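Local coordinates for protein meso-diaminopimelate dehydrogenase (Clostridium tetani, PDB 3WGY) that probably catalyses the reversible, NADP+-dependent oxidative deamination of meso-2,6-diaminopimelate, and is held here as an engineered variant with 4-methyl-2-oxovalerate bound, at residues K4-G13 with D27-R38. The protein carries 6 engineered substitutions. Residues are numbered along the deposited sequence; the frame is centred on the assembly and turned at random.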
loop_
_atom_site.group_PDB
_atom_site.type_symbol
_atom_site.label_atom_id
_atom_site.label_comp_id
_atom_site.label_asym_id
_atom_site.label_seq_id
_atom_site.Cartn_x
_atom_site.Cartn_y
_atom_site.Cartn_z
ATOM N N LYS B 4 27.341 6.363 -7.115
ATOM C CA LYS B 4 26.536 5.213 -6.700
ATOM C C LYS B 4 26.449 4.995 -5.193
ATOM O O LYS B 4 27.329 5.415 -4.447
ATOM C CB LYS B 4 27.119 3.948 -7.329
ATOM C CG LYS B 4 27.471 4.082 -8.799
ATOM C CD LYS B 4 26.234 4.045 -9.659
ATOM C CE LYS B 4 26.524 4.592 -11.039
ATOM N NZ LYS B 4 25.361 4.427 -11.951
ATOM N N ILE B 5 25.383 4.324 -4.759
ATOM C CA ILE B 5 25.194 3.996 -3.346
ATOM C C ILE B 5 25.965 2.694 -3.120
ATOM O O ILE B 5 25.708 1.695 -3.785
ATOM C CB ILE B 5 23.690 3.779 -2.997
ATOM C CG1 ILE B 5 22.921 5.095 -3.144
ATOM C CG2 ILE B 5 23.548 3.278 -1.563
ATOM C CD1 ILE B 5 21.444 4.999 -2.787
ATOM N N ARG B 6 26.915 2.714 -2.189
ATOM C CA ARG B 6 27.751 1.548 -1.909
ATOM C C ARG B 6 27.094 0.563 -0.950
ATOM O O ARG B 6 26.973 0.827 0.246
ATOM C CB ARG B 6 29.094 2.005 -1.338
ATOM C CG ARG B 6 29.910 2.875 -2.300
ATOM C CD ARG B 6 31.113 3.489 -1.601
ATOM N NE ARG B 6 30.676 4.308 -0.476
ATOM C CZ ARG B 6 31.488 5.008 0.309
ATOM N NH1 ARG B 6 32.798 4.995 0.092
ATOM N NH2 ARG B 6 30.987 5.714 1.317
ATOM N N ILE B 7 26.691 -0.586 -1.475
ATOM C CA ILE B 7 26.029 -1.576 -0.647
ATOM C C ILE B 7 26.967 -2.682 -0.180
ATOM O O ILE B 7 27.916 -3.043 -0.871
ATOM C CB ILE B 7 24.830 -2.213 -1.392
ATOM C CG1 ILE B 7 23.783 -1.139 -1.725
ATOM C CG2 ILE B 7 24.205 -3.311 -0.539
ATOM C CD1 ILE B 7 23.224 -0.423 -0.527
ATOM N N GLY B 8 26.689 -3.199 1.010
ATOM C CA GLY B 8 27.478 -4.278 1.567
ATOM C C GLY B 8 26.523 -5.367 2.007
ATOM O O GLY B 8 25.530 -5.084 2.675
ATOM N N ILE B 9 26.812 -6.608 1.634
ATOM C CA ILE B 9 25.953 -7.728 1.995
ATOM C C ILE B 9 26.612 -8.634 3.028
ATOM O O ILE B 9 27.747 -9.066 2.840
ATOM C CB ILE B 9 25.607 -8.599 0.748
ATOM C CG1 ILE B 9 24.909 -7.750 -0.315
ATOM C CG2 ILE B 9 24.723 -9.770 1.160
ATOM C CD1 ILE B 9 24.597 -8.509 -1.594
ATOM N N VAL B 10 25.903 -8.915 4.116
ATOM C CA VAL B 10 26.420 -9.806 5.149
ATOM C C VAL B 10 25.617 -11.100 5.084
ATOM O O VAL B 10 24.424 -11.114 5.402
ATOM C CB VAL B 10 26.257 -9.222 6.559
ATOM C CG1 VAL B 10 26.787 -10.214 7.579
ATOM C CG2 VAL B 10 26.996 -7.897 6.675
ATOM N N GLY B 11 26.272 -12.181 4.672
ATOM C CA GLY B 11 25.592 -13.458 4.564
ATOM C C GLY B 11 25.335 -13.774 3.107
ATOM O O GLY B 11 24.762 -12.968 2.378
ATOM N N TYR B 12 25.748 -14.954 2.666
ATOM C CA TYR B 12 25.558 -15.302 1.271
ATOM C C TYR B 12 24.660 -16.520 1.072
ATOM O O TYR B 12 25.001 -17.437 0.331
ATOM C CB TYR B 12 26.927 -15.510 0.619
ATOM C CG TYR B 12 26.954 -15.320 -0.880
ATOM C CD1 TYR B 12 26.264 -14.272 -1.489
ATOM C CD2 TYR B 12 27.728 -16.154 -1.684
ATOM C CE1 TYR B 12 26.351 -14.058 -2.870
ATOM C CE2 TYR B 12 27.820 -15.952 -3.053
ATOM C CZ TYR B 12 27.132 -14.905 -3.640
ATOM O OH TYR B 12 27.235 -14.727 -4.999
ATOM N N GLY B 13 23.517 -16.512 1.756
ATOM C CA GLY B 13 22.543 -17.580 1.636
ATOM C C GLY B 13 21.584 -17.203 0.521
ATOM O O GLY B 13 21.966 -16.472 -0.399
ATOM N N ASP B 27 20.519 0.723 -11.167
ATOM C CA ASP B 27 21.614 1.516 -11.711
ATOM C C ASP B 27 22.287 2.504 -10.758
ATOM O O ASP B 27 23.430 2.890 -10.986
ATOM C CB ASP B 27 21.134 2.266 -12.957
ATOM C CG ASP B 27 20.847 1.335 -14.122
ATOM O OD1 ASP B 27 21.787 0.644 -14.572
ATOM O OD2 ASP B 27 19.685 1.290 -14.585
ATOM N N ASP B 28 21.603 2.924 -9.700
ATOM C CA ASP B 28 22.213 3.873 -8.769
ATOM C C ASP B 28 22.949 3.201 -7.609
ATOM O O ASP B 28 23.438 3.874 -6.693
ATOM C CB ASP B 28 21.156 4.837 -8.237
ATOM C CG ASP B 28 20.141 4.163 -7.336
ATOM O OD1 ASP B 28 19.823 2.980 -7.571
ATOM O OD2 ASP B 28 19.652 4.836 -6.402
ATOM N N MET B 29 23.042 1.878 -7.651
ATOM C CA MET B 29 23.727 1.137 -6.593
ATOM C C MET B 29 24.900 0.317 -7.100
ATOM O O MET B 29 24.967 -0.051 -8.277
ATOM C CB MET B 29 22.761 0.197 -5.885
ATOM C CG MET B 29 21.728 0.891 -5.049
ATOM S SD MET B 29 20.603 -0.332 -4.362
ATOM C CE MET B 29 19.271 0.729 -3.793
ATOM N N GLU B 30 25.812 0.017 -6.187
ATOM C CA GLU B 30 26.988 -0.768 -6.513
ATOM C C GLU B 30 27.278 -1.688 -5.338
ATOM O O GLU B 30 27.238 -1.262 -4.187
ATOM C CB GLU B 30 28.167 0.166 -6.750
ATOM C CG GLU B 30 29.170 -0.337 -7.751
ATOM C CD GLU B 30 30.025 0.785 -8.288
ATOM O OE1 GLU B 30 30.815 1.360 -7.504
ATOM O OE2 GLU B 30 29.890 1.100 -9.492
ATOM N N LEU B 31 27.536 -2.957 -5.627
ATOM C CA LEU B 31 27.849 -3.911 -4.575
ATOM C C LEU B 31 29.338 -3.782 -4.296
ATOM O O LEU B 31 30.154 -3.934 -5.197
ATOM C CB LEU B 31 27.527 -5.338 -5.026
ATOM C CG LEU B 31 27.809 -6.436 -3.994
ATOM C CD1 LEU B 31 27.162 -6.086 -2.656
ATOM C CD2 LEU B 31 27.279 -7.766 -4.520
ATOM N N GLU B 32 29.687 -3.485 -3.051
ATOM C CA GLU B 32 31.083 -3.327 -2.677
ATOM C C GLU B 32 31.680 -4.643 -2.213
ATOM O O GLU B 32 32.757 -5.037 -2.655
ATOM C CB GLU B 32 31.212 -2.277 -1.574
ATOM C CG GLU B 32 32.100 -1.086 -1.940
ATOM C CD GLU B 32 31.837 -0.558 -3.342
ATOM O OE1 GLU B 32 32.274 -1.205 -4.319
ATOM O OE2 GLU B 32 31.188 0.502 -3.469
ATOM N N ALA B 33 30.972 -5.334 -1.329
ATOM C CA ALA B 33 31.464 -6.601 -0.820
ATOM C C ALA B 33 30.372 -7.478 -0.240
ATOM O O ALA B 33 29.318 -7.006 0.183
ATOM C CB ALA B 33 32.533 -6.350 0.241
ATOM N N ILE B 34 30.644 -8.774 -0.248
ATOM C CA ILE B 34 29.745 -9.762 0.304
ATOM C C ILE B 34 30.584 -10.431 1.379
ATOM O O ILE B 34 31.592 -11.069 1.084
ATOM C CB ILE B 34 29.329 -10.789 -0.753
ATOM C CG1 ILE B 34 28.576 -10.094 -1.883
ATOM C CG2 ILE B 34 28.437 -11.846 -0.132
ATOM C CD1 ILE B 34 28.333 -10.999 -3.072
ATOM N N PHE B 35 30.177 -10.256 2.627
ATOM C CA PHE B 35 30.903 -10.826 3.745
ATOM C C PHE B 35 30.368 -12.199 4.115
ATOM O O PHE B 35 29.167 -12.379 4.297
ATOM C CB PHE B 35 30.828 -9.853 4.920
ATOM C CG PHE B 35 31.407 -8.502 4.595
ATOM C CD1 PHE B 35 32.786 -8.331 4.486
ATOM C CD2 PHE B 35 30.580 -7.432 4.287
ATOM C CE1 PHE B 35 33.329 -7.117 4.066
ATOM C CE2 PHE B 35 31.114 -6.212 3.864
ATOM C CZ PHE B 35 32.492 -6.057 3.753
ATOM N N THR B 36 31.269 -13.171 4.213
ATOM C CA THR B 36 30.877 -14.534 4.539
ATOM C C THR B 36 31.795 -15.202 5.552
ATOM O O THR B 36 32.980 -14.891 5.626
ATOM C CB THR B 36 30.865 -15.401 3.288
ATOM O OG1 THR B 36 30.622 -16.759 3.663
ATOM C CG2 THR B 36 32.207 -15.315 2.571
ATOM N N ARG B 37 31.242 -16.132 6.325
ATOM C CA ARG B 37 32.024 -16.865 7.317
ATOM C C ARG B 37 32.814 -18.005 6.679
ATOM O O ARG B 37 33.803 -18.468 7.240
ATOM C CB ARG B 37 31.115 -17.431 8.415
ATOM C CG ARG B 37 30.612 -16.389 9.409
ATOM C CD ARG B 37 29.888 -17.039 10.585
ATOM N NE ARG B 37 29.350 -16.063 11.535
ATOM C CZ ARG B 37 29.980 -15.635 12.629
ATOM N NH1 ARG B 37 31.187 -16.095 12.930
ATOM N NH2 ARG B 37 29.399 -14.746 13.427
ATOM N N ARG B 38 32.382 -18.451 5.503
ATOM C CA ARG B 38 33.058 -19.545 4.807
ATOM C C ARG B 38 34.493 -19.177 4.421
ATOM O O ARG B 38 34.811 -18.010 4.188
ATOM C CB ARG B 38 32.281 -19.941 3.536
ATOM C CG ARG B 38 30.834 -20.398 3.761
ATOM C CD ARG B 38 29.841 -19.498 3.012
ATOM N NE ARG B 38 28.448 -19.741 3.393
ATOM C CZ ARG B 38 27.543 -18.781 3.594
ATOM N NH1 ARG B 38 27.870 -17.499 3.451
ATOM N NH2 ARG B 38 26.305 -19.106 3.949
#
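I9 O takes two consecutive residues of the other strand: a hydrogen bond from F35 N (2.7 Å) and a weaker CA-H...O contact from I34. This bond belongs to a parallel ladder in which the N-H groups of I5, I7, I9 and G11 donate to the carbonyls of D28, just before strand 29-36, and of E30, A33 and F35, while the carbonyls of I5, I7 and I9 accept from the N-H groups of E30, E32 and F35. The register slips once. I7 pairs with L31 and I9 with I34, so G8 alone spans what E32 and A33 span on the other strand, a beta bulge in which E32 has a psi of -48°, far from an extended value. E32 N still reaches I7 O, whereas A33 N is buried without a partner. With the connecting helix 14-23, the two strands form the first beta-alpha-beta unit of a seven-stranded parallel sheet, consistent with a Rossmann-type dinucleotide-binding domain; G11 and G13 fit its glycine-rich turn. On the sheet face carrying the isoleucines, I9 CG1 meets L31 CD1 at 3.7 Å, the two side chains crossing at about a right angle, while V19 of the helix touches I9. Further along, Y12 CG stands anti to its own backbone N (chi1 -156°), and the side chains of Y12 and I34 cross obliquely: Y12 CD1 lies 3.5 Å from I34 CG2, and Y12 CE1 lies 3.7 Å from I34 CD1. Y12 OH is hydrogen-bonded to E20 OE1 of helix 14-23. At the other end, K4 bends at chi2 (-76°) and its NZ reaches D27 O at 2.6 Å, tilted from the carbonyl plane.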